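PDB 3IR9: peptide chain release factor subunit 1 from Methanosarcina mazei, which probably directs the termination of translation at the stop codons UAA, UAG and UGA, and is represented here by its C-terminal domain. Local coordinates for residues Leu24-Met27 / Gly28-Asn31. Numbering follows the deposited sequence.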
loop_
_atom_site.group_PDB
_atom_site.type_symbol
_atom_site.label_atom_id
_atom_site.label_comp_id
_atom_site.label_asym_id
_atom_site.label_seq_id
_atom_site.Cartn_x
_atom_site.Cartn_y
_atom_site.Cartn_z
ATOM N N LEU A 24 3.534 -16.231 -4.677
ATOM C CA LEU A 24 3.875 -17.411 -3.890
ATOM C C LEU A 24 3.358 -17.223 -2.474
ATOM O O LEU A 24 2.876 -18.167 -1.852
ATOM C CB LEU A 24 5.387 -17.630 -3.840
ATOM C CG LEU A 24 6.117 -18.462 -4.899
ATOM C CD1 LEU A 24 7.554 -18.703 -4.447
ATOM C CD2 LEU A 24 5.424 -19.788 -5.172
ATOM N N GLU A 25 3.469 -15.996 -1.968
ATOM C CA GLU A 25 2.998 -15.687 -0.625
ATOM C C GLU A 25 1.544 -16.082 -0.493
ATOM O O GLU A 25 1.192 -16.895 0.355
ATOM C CB GLU A 25 3.140 -14.195 -0.317
ATOM C CG GLU A 25 4.560 -13.689 -0.341
ATOM C CD GLU A 25 5.380 -14.243 0.797
ATOM O OE1 GLU A 25 4.823 -14.387 1.906
ATOM O OE2 GLU A 25 6.577 -14.532 0.585
ATOM N N LEU A 26 0.702 -15.501 -1.342
ATOM C CA LEU A 26 -0.733 -15.741 -1.273
ATOM C C LEU A 26 -1.086 -17.203 -1.501
ATOM O O LEU A 26 -2.103 -17.683 -0.999
ATOM C CB LEU A 26 -1.489 -14.840 -2.250
ATOM C CG LEU A 26 -1.882 -13.471 -1.689
ATOM C CD1 LEU A 26 -3.037 -13.613 -0.703
ATOM C CD2 LEU A 26 -0.687 -12.764 -1.041
HETATM N N MSE A 27 -0.248 -17.908 -2.253
HETATM C CA MSE A 27 -0.428 -19.345 -2.402
HETATM C C MSE A 27 -0.248 -20.033 -1.045
HETATM O O MSE A 27 -1.028 -20.913 -0.677
HETATM C CB MSE A 27 0.536 -19.915 -3.443
HETATM C CG MSE A 27 0.174 -19.564 -4.880
HETATM SE SE MSE A 27 1.240 -20.552 -6.190
HETATM C CE MSE A 27 0.897 -19.406 -7.730
ATOM N N GLY A 28 0.770 -19.611 -0.298
ATOM C CA GLY A 28 1.001 -20.121 1.045
ATOM C C GLY A 28 -0.069 -19.681 2.032
ATOM O O GLY A 28 -0.497 -20.465 2.879
ATOM N N GLN A 29 -0.512 -18.430 1.915
ATOM C CA GLN A 29 -1.557 -17.888 2.784
ATOM C C GLN A 29 -2.907 -18.575 2.568
ATOM O O GLN A 29 -3.650 -18.802 3.520
ATOM C CB GLN A 29 -1.713 -16.377 2.579
ATOM C CG GLN A 29 -0.470 -15.551 2.880
ATOM C CD GLN A 29 -0.740 -14.057 2.795
ATOM O OE1 GLN A 29 -1.891 -13.622 2.857
ATOM N NE2 GLN A 29 0.319 -13.265 2.651
ATOM N N LYS A 30 -3.226 -18.886 1.313
ATOM C CA LYS A 30 -4.453 -19.604 0.990
ATOM C C LYS A 30 -4.427 -21.003 1.582
ATOM O O LYS A 30 -5.215 -21.321 2.469
ATOM C CB LYS A 30 -4.648 -19.699 -0.523
ATOM C CG LYS A 30 -5.189 -18.434 -1.165
ATOM C CD LYS A 30 -5.537 -18.682 -2.630
ATOM C CE LYS A 30 -6.193 -17.465 -3.270
ATOM N NZ LYS A 30 -6.756 -17.794 -4.611
ATOM N N ASN A 31 -3.520 -21.836 1.078
ATOM C CA ASN A 31 -3.380 -23.212 1.546
ATOM C C ASN A 31 -3.362 -23.324 3.063
ATOM O O ASN A 31 -3.834 -24.311 3.623
ATOM C CB ASN A 31 -2.115 -23.855 0.974
ATOM C CG ASN A 31 -2.193 -24.061 -0.522
ATOM O OD1 ASN A 31 -1.215 -24.456 -1.160
ATOM N ND2 ASN A 31 -3.361 -23.790 -1.095
#
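L24 to N31 span just over two turns within a long alpha helix, in which each residue of 24-27 offers its carbonyl oxygen to the amide four positions on. Q29 N to E25 O and K30 N to L26 O are both 2.8 Å. The N31 N to M27 O bond is longer, at 3.2 Å. G28 has ordinary helical backbone angles, so nothing in its conformation calls for glycine. These turns belong to helix 10-41 of the eRF1 domain 3 fold, where one face of the helix meets the loop carrying S140 and F143. Q29 suits that face because its two methylenes can lie along the helix while its amide reaches a polar partner. With CG beside its own backbone N (chi1 -60°) and the chain extended beyond, its CG rests 3.3 Å from E25 O and its side chain crosses that of L26 at a slant. There OE1 comes 3.7 Å from L26 CD1, while NE2 lies 3.9 Å from L26 CD2. OE1 accepts a hydrogen bond from S140 N. Replacement by an alanine would probably leave that loop amide without this acceptor and strip the L26 methyls of the amide packed against them. The branched, apolar side chain of L26 suits this place, since it also packs on S140 and F143; K30 lays its aliphatic stem beside L26 O, CG at 3.2 Å, and touches F143 too.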